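Local atomic coordinates of envelopment polyprotein (Bovine Schmallenberg virus BH80/Germany/2011, PDB entry 7A56), a protein that probably drives fusion of the viral envelope with a host-cell membrane during entry, as a class II fusion glycoprotein that forms a trimer in its postfusion state. Residues I189-S194 / I254-S259; S266-L269 / I274-S277; S194-D199 / D236-I241. All blocks are in the same frame, centred on the assembly; numbering follows the deposited sequence.

Contact 1 of 3, residues I189-S194 / I254-S259; sequences IYKKSS and INDLGS
I189 and K191, alternate residues on one face of strand 187-192, which pairs antiparallel with 98-134 and 241-245, meet the loop 254-259, whose last four residues, D256 to S259, form a type II beta turn. The two strand residues make different contacts. I189 gives the apolar one: its CG1 lies 3.8 Å from CG2 of I254, and the two branched side chains cross obliquely. Because I254 holds CG2 anti to its nitrogen (chi1 -59° for CG1), the methyl branch is the part that meets I189. I241 of strand 241-245 and Y119 of strand 98-134 pack on both isoleucines and extend the apolar patch.

Two residues along, K191 runs out fully extended and crosses the side chain of D256 at about a right angle. Its NZ forms a salt bridge with OD2 of D256 at 2.8 Å, using the syn lone pair of that oxygen. The other oxygen serves the turn: the backbone N of L257 donates to OD1 of D256 over 2.8 Å, on the anti side and 19° out of the carboxylate plane, so the group is held at both oxygens and its rotation is restrained. The turn itself is closed by S259 N donating to D256 O (3.1 Å).

The second subunit of the trimer reaches this site as well, where D253 of that subunit accepts from the backbone N of D256. With G258 in its third position at a positive phi of 91°, this is a classical type II turn, tied to a neighbouring sheet strand through the carboxylate of its first residue.

Contact 2 of 3, residues S266-L269 / I274-S277; sequences SVQL and IIGS
Q268 and I275 face each other as an antiparallel hydrogen-bonded pair and exchange both of their backbone bonds: Q268 N donates to I275 O at 2.9 Å, and I275 N to Q268 O at 2.8 Å. Each carbonyl also receives a CA-H...O contact, from CA of V267 to I275 O (3.3 Å) and from CA of I274 to Q268 O (3.1 Å), so the two oxygens are shared between an N-H and a neighbouring alpha hydrogen.

The next pair, L269 with I274, is non-hydrogen-bonded and puts its side chains on the other face. There CD1 of L269 presses on CG1 of I274 at 3.5 Å, tighter than usual for two carbons; L269 reaches across because its CG stands anti to the backbone N (chi1 177°). I274 is also met diagonally: its CG2 branch lies 3.7 Å from CG1 of V267. On the face of Q268 and I275, OE1 of the glutamine comes to 3.7 Å from CD1 of the isoleucine.

Past the strand ends a water takes over, accepting from S277 N at 2.9 Å and lying within hydrogen-bonding distance of S266 O.

Further out, the amide of Q268 is held at both ends by the turn at 256-259: OE1 accepts from G258 N, while NE2 donates to D256 O and also to G265 O. V267 and L269 rest on I183 of strand 172-183, and L269 bonds through its backbone to E120. S277 OG is met by K262 of the second subunit. The whole is a beta hairpin, strands 268-270 and 273-275 joined by a two-residue connection.

Contact 3 of 3, residues S194-D199 / D236-I241; sequences SIEQKD and DSMPNI. With PO4 (phosphate ion), chain J.
The carboxylate of E196 is gripped by two successive backbone N-H groups and a hydroxyl, all from the loop at S237 and M238. OE1 accepts from S237 N at 2.8 Å and from M238 N at 2.9 Å, both on its syn side, though the first donor stands 32° out of the carboxylate plane and the second 17°. OE2 takes the hydroxyl of S237, whose OG donates over 2.9 Å, again from the syn side; S237 N adds only a weak bond to OE2.

E196 reaches the loop with CG set between its backbone N and carbonyl carbon (chi1 67°) and the chain extended beyond, which brings the carboxylate up to the consecutive N-H groups of S237 and M238. M238 lies alongside: its CB is 3.5 Å from OE1 of E196, while the chain, bent at its last torsion, leads away, with SD still 4.1 Å from CB of E196.

A water donates to both OE1 of E196 and OD1 of D236, 2.7 Å from the glutamate oxygen, and so bridges two acids whose oxygens OE1 and OD1 are 4.2 Å apart. In the second shell, N111 of strand 98-134 bonds to S237 OG and positions the hydroxyl. Q197 turns away from the loop; its NE2 donates to O1 of a phosphate, probably from the crystallisation liquor, at 3.2 Å, and K390 and K398 of the second subunit bind the same ion.

With three strong donors and a water serving its oxygens, E196 is probably ionised despite the neighbouring aspartate, and its negative charge appears to be met by dipolar N-H and O-H groups of the loop.

How the contacts relate
Contact 1 is the buried one of the three, while contacts 2 and 3 are only partly buried. Contacts 1 and 3 share S194 and grip the chain on both sides of the bend between strands 187-192 and 197-206; they also join directly, K192 N lying 2.8 Å from N240 O. Contact 2 is the local one, a hairpin closed by backbone bonds, and it meets contact 1 through its glutamine, but stays about 8 Å from contact 3 at the nearest atoms. The chemistry varies accordingly: apolar packing beside a salt bridge in contact 1, strand pairing in contact 2, a carboxylate held by loop donors in contact 3. All three touch the second subunit.

Contact 1 of 3, residues I189-S194 / I254-S259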
# COMPACT_ATOMS: atom_id res chain seq x y z
N ILE A 189 20.48 -1.94 -6.94
CA ILE A 189 19.33 -1.37 -6.27
C ILE A 189 18.74 -0.32 -7.20
O ILE A 189 19.48 0.49 -7.81
CB ILE A 189 19.68 -0.79 -4.88
CG1 ILE A 189 19.82 -1.91 -3.81
CG2 ILE A 189 18.55 0.16 -4.42
CD1 ILE A 189 20.87 -3.00 -4.03
N TYR A 190 17.37 -0.41 -7.37
CA TYR A 190 16.55 0.44 -8.22
C TYR A 190 15.40 1.06 -7.43
O TYR A 190 14.90 0.49 -6.46
CB TYR A 190 15.91 -0.34 -9.35
CG TYR A 190 16.94 -0.99 -10.26
CD1 TYR A 190 17.49 -2.22 -9.95
CD2 TYR A 190 17.27 -0.40 -11.47
CE1 TYR A 190 18.42 -2.83 -10.79
CE2 TYR A 190 18.17 -1.00 -12.33
CZ TYR A 190 18.73 -2.22 -11.99
OH TYR A 190 19.59 -2.84 -12.86
N LYS A 191 14.97 2.24 -7.87
CA LYS A 191 13.83 2.94 -7.30
C LYS A 191 12.72 3.07 -8.36
O LYS A 191 13.01 3.36 -9.53
CB LYS A 191 14.25 4.33 -6.84
CG LYS A 191 13.20 5.02 -5.99
CD LYS A 191 13.74 6.41 -5.60
CE LYS A 191 12.85 7.05 -4.56
NZ LYS A 191 13.42 8.34 -4.00
N LYS A 192 11.47 2.97 -7.91
CA LYS A 192 10.31 3.16 -8.83
C LYS A 192 10.33 4.59 -9.38
O LYS A 192 10.53 5.55 -8.62
CB LYS A 192 9.03 2.88 -8.05
CG LYS A 192 7.70 2.96 -8.91
CD LYS A 192 6.56 2.19 -8.22
CE LYS A 192 6.17 2.85 -6.93
NZ LYS A 192 5.38 1.93 -6.04
N SER A 193 10.20 4.73 -10.72
CA SER A 193 10.37 6.01 -11.40
C SER A 193 9.19 6.33 -12.33
O SER A 193 9.36 7.05 -13.32
CB SER A 193 11.70 6.04 -12.18
OG SER A 193 11.75 5.01 -13.17
N SER A 194 8.00 5.80 -12.01
CA SER A 194 6.75 6.11 -12.71
C SER A 194 5.61 5.77 -11.76
O SER A 194 5.81 5.12 -10.72
CB SER A 194 6.60 5.32 -14.02
OG SER A 194 6.34 3.96 -13.73
N ILE A 254 15.77 -1.65 2.53
CA ILE A 254 16.79 -1.28 1.53
C ILE A 254 16.93 0.23 1.51
O ILE A 254 15.95 0.96 1.35
CB ILE A 254 16.49 -1.78 0.10
CG1 ILE A 254 16.36 -3.32 0.01
CG2 ILE A 254 17.56 -1.26 -0.88
CD1 ILE A 254 15.60 -3.80 -1.37
N ASN A 255 18.18 0.73 1.68
CA ASN A 255 18.42 2.17 1.71
C ASN A 255 18.11 2.79 0.36
O ASN A 255 18.50 2.25 -0.69
CB ASN A 255 19.92 2.48 2.05
CG ASN A 255 20.20 2.53 3.54
OD1 ASN A 255 19.74 3.42 4.26
ND2 ASN A 255 20.97 1.59 4.01
N ASP A 256 17.52 3.99 0.37
CA ASP A 256 17.51 4.82 -0.83
C ASP A 256 18.92 5.41 -1.06
O ASP A 256 19.79 5.43 -0.16
CB ASP A 256 16.44 5.94 -0.69
CG ASP A 256 15.92 6.47 -2.03
OD1 ASP A 256 16.58 6.34 -3.10
OD2 ASP A 256 14.81 7.04 -1.96
N LEU A 257 19.18 5.85 -2.30
CA LEU A 257 20.47 6.42 -2.64
C LEU A 257 20.78 7.60 -1.72
O LEU A 257 19.93 8.48 -1.49
CB LEU A 257 20.47 6.85 -4.13
CG LEU A 257 21.79 7.48 -4.64
CD1 LEU A 257 22.97 6.49 -4.60
CD2 LEU A 257 21.62 8.01 -6.06
N GLY A 258 22.00 7.60 -1.12
CA GLY A 258 22.43 8.63 -0.19
C GLY A 258 22.15 8.37 1.27
O GLY A 258 22.67 9.09 2.13
N SER A 259 21.31 7.41 1.60
CA SER A 259 21.00 7.03 2.98
C SER A 259 21.94 5.91 3.38
O SER A 259 22.18 4.99 2.59
CB SER A 259 19.54 6.55 3.10
OG SER A 259 18.65 7.63 2.85

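Contact 2 of 3, residues S266-L269 / I274-S277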
# COMPACT_ATOMS: atom_id res chain seq x y z
N SER A 266 23.90 0.10 2.84
CA SER A 266 24.52 1.24 3.53
C SER A 266 25.84 1.66 2.90
O SER A 266 26.37 2.75 3.23
CB SER A 266 24.74 0.91 5.03
OG SER A 266 25.69 -0.15 5.19
N VAL A 267 26.41 0.86 2.01
CA VAL A 267 27.56 1.28 1.22
C VAL A 267 27.18 1.17 -0.24
O VAL A 267 26.72 0.10 -0.68
CB VAL A 267 28.81 0.43 1.50
CG1 VAL A 267 29.99 0.94 0.64
CG2 VAL A 267 29.21 0.59 3.00
N GLN A 268 27.36 2.26 -1.00
CA GLN A 268 26.67 2.37 -2.30
C GLN A 268 27.68 2.79 -3.36
O GLN A 268 28.28 3.86 -3.26
CB GLN A 268 25.51 3.37 -2.26
CG GLN A 268 24.51 3.08 -1.16
CD GLN A 268 23.52 4.22 -0.93
OE1 GLN A 268 23.61 5.30 -1.49
NE2 GLN A 268 22.53 3.93 -0.14
N LEU A 269 27.88 1.93 -4.35
CA LEU A 269 28.75 2.20 -5.49
C LEU A 269 27.89 2.61 -6.67
O LEU A 269 27.04 1.83 -7.12
CB LEU A 269 29.56 0.96 -5.85
CG LEU A 269 30.47 1.08 -7.08
CD1 LEU A 269 31.64 1.91 -6.73
CD2 LEU A 269 30.93 -0.32 -7.52
N ILE A 274 31.57 6.21 -4.42
CA ILE A 274 30.99 5.40 -3.35
C ILE A 274 30.50 6.32 -2.24
O ILE A 274 31.09 7.37 -1.96
CB ILE A 274 31.99 4.39 -2.78
CG1 ILE A 274 32.68 3.65 -3.89
CG2 ILE A 274 31.27 3.39 -1.89
CD1 ILE A 274 33.62 2.60 -3.35
N ILE A 275 29.41 5.88 -1.60
CA ILE A 275 28.76 6.56 -0.48
C ILE A 275 28.81 5.61 0.70
O ILE A 275 28.38 4.46 0.59
CB ILE A 275 27.29 6.92 -0.80
CG1 ILE A 275 27.21 7.86 -2.01
CG2 ILE A 275 26.61 7.53 0.46
CD1 ILE A 275 25.75 8.20 -2.46
N GLY A 276 29.30 6.09 1.84
CA GLY A 276 29.18 5.28 3.04
C GLY A 276 29.39 6.22 4.22
O GLY A 276 29.68 7.39 4.04
N SER A 277 29.13 5.73 5.41
CA SER A 277 29.40 6.59 6.56
C SER A 277 29.86 5.71 7.71
O SER A 277 29.85 4.48 7.61
CB SER A 277 28.19 7.45 6.92
OG SER A 277 27.15 6.63 7.33
O HOH W 1 27.83 3.10 5.52

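Contact 3 of 3, residues S194-D199 / D236-I241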
# COMPACT_ATOMS: atom_id res chain seq x y z
N SER A 194 8.00 5.80 -12.01
CA SER A 194 6.75 6.11 -12.71
C SER A 194 5.61 5.77 -11.76
O SER A 194 5.81 5.12 -10.72
CB SER A 194 6.60 5.32 -14.02
OG SER A 194 6.34 3.96 -13.73
N ILE A 195 4.41 6.22 -12.10
CA ILE A 195 3.25 5.60 -11.47
C ILE A 195 3.16 4.14 -11.94
O ILE A 195 3.68 3.76 -13.01
CB ILE A 195 1.98 6.40 -11.81
CG1 ILE A 195 0.78 5.96 -10.95
CG2 ILE A 195 1.74 6.33 -13.32
CD1 ILE A 195 -0.44 6.95 -10.97
N GLU A 196 2.56 3.29 -11.13
CA GLU A 196 2.33 1.98 -11.69
C GLU A 196 1.05 2.04 -12.51
O GLU A 196 0.24 2.95 -12.34
CB GLU A 196 2.21 0.91 -10.60
CG GLU A 196 0.96 1.00 -9.68
CD GLU A 196 0.88 -0.20 -8.72
OE1 GLU A 196 1.69 -0.26 -7.78
OE2 GLU A 196 0.03 -1.11 -8.89
N GLN A 197 0.91 1.12 -13.45
CA GLN A 197 -0.30 1.09 -14.28
C GLN A 197 -0.72 -0.35 -14.51
O GLN A 197 0.11 -1.27 -14.48
CB GLN A 197 -0.07 1.84 -15.61
CG GLN A 197 1.00 1.23 -16.50
CD GLN A 197 1.29 2.15 -17.65
OE1 GLN A 197 1.87 3.23 -17.46
NE2 GLN A 197 0.86 1.77 -18.86
N LYS A 198 -2.02 -0.55 -14.73
CA LYS A 198 -2.54 -1.83 -15.16
C LYS A 198 -2.38 -1.97 -16.66
O LYS A 198 -2.47 -1.00 -17.41
CB LYS A 198 -4.04 -1.94 -14.83
CG LYS A 198 -4.31 -1.65 -13.39
CD LYS A 198 -5.77 -1.77 -13.13
CE LYS A 198 -5.99 -1.36 -11.70
NZ LYS A 198 -6.17 0.18 -11.55
N ASP A 199 -2.12 -3.20 -17.09
CA ASP A 199 -2.09 -3.54 -18.51
C ASP A 199 -3.06 -4.71 -18.70
O ASP A 199 -2.76 -5.84 -18.29
CB ASP A 199 -0.64 -3.89 -18.89
CG ASP A 199 -0.50 -4.33 -20.36
OD1 ASP A 199 -1.47 -4.30 -21.13
OD2 ASP A 199 0.63 -4.72 -20.74
N ASP A 236 -1.82 0.27 -5.66
CA ASP A 236 -0.51 0.70 -5.16
C ASP A 236 0.16 -0.58 -4.61
O ASP A 236 0.30 -0.82 -3.43
CB ASP A 236 -0.68 1.82 -4.14
CG ASP A 236 0.66 2.31 -3.62
OD1 ASP A 236 1.64 2.13 -4.38
OD2 ASP A 236 0.73 2.84 -2.48
N SER A 237 0.56 -1.46 -5.52
CA SER A 237 0.95 -2.84 -5.26
C SER A 237 2.47 -3.02 -5.41
O SER A 237 3.03 -3.92 -4.79
CB SER A 237 0.21 -3.82 -6.23
OG SER A 237 0.53 -3.65 -7.69
N MET A 238 3.11 -2.14 -6.09
CA MET A 238 4.50 -2.42 -6.47
C MET A 238 5.49 -1.68 -5.55
O MET A 238 5.21 -0.58 -5.10
CB MET A 238 4.73 -2.01 -7.92
CG MET A 238 3.82 -2.98 -8.92
SD MET A 238 4.32 -2.63 -10.53
CE MET A 238 5.97 -3.42 -10.74
N PRO A 239 6.63 -2.31 -5.27
CA PRO A 239 7.53 -1.79 -4.24
C PRO A 239 8.25 -0.52 -4.68
O PRO A 239 8.53 -0.31 -5.86
CB PRO A 239 8.54 -2.94 -4.05
CG PRO A 239 8.56 -3.65 -5.35
CD PRO A 239 7.04 -3.63 -5.77
N ASN A 240 8.60 0.31 -3.70
CA ASN A 240 9.26 1.56 -4.08
C ASN A 240 10.74 1.33 -4.39
O ASN A 240 11.27 1.92 -5.33
CB ASN A 240 9.11 2.58 -2.96
CG ASN A 240 8.39 3.80 -3.45
OD1 ASN A 240 7.18 3.75 -3.81
ND2 ASN A 240 9.13 4.90 -3.53
N ILE A 241 11.39 0.47 -3.64
CA ILE A 241 12.80 0.17 -3.86
C ILE A 241 12.94 -1.34 -3.96
O ILE A 241 12.31 -2.08 -3.20
CB ILE A 241 13.70 0.75 -2.74
CG1 ILE A 241 13.71 2.28 -2.88
CG2 ILE A 241 15.17 0.20 -2.83
CD1 ILE A 241 14.41 3.02 -1.81
P PO4 J . 0.72 3.89 -22.18
O1 PO4 J . 1.64 2.75 -21.85
O2 PO4 J . 1.56 5.11 -22.56
O3 PO4 J . -0.18 4.26 -21.02
O4 PO4 J . -0.18 3.49 -23.32
O HOH W 2 2.70 2.01 -6.78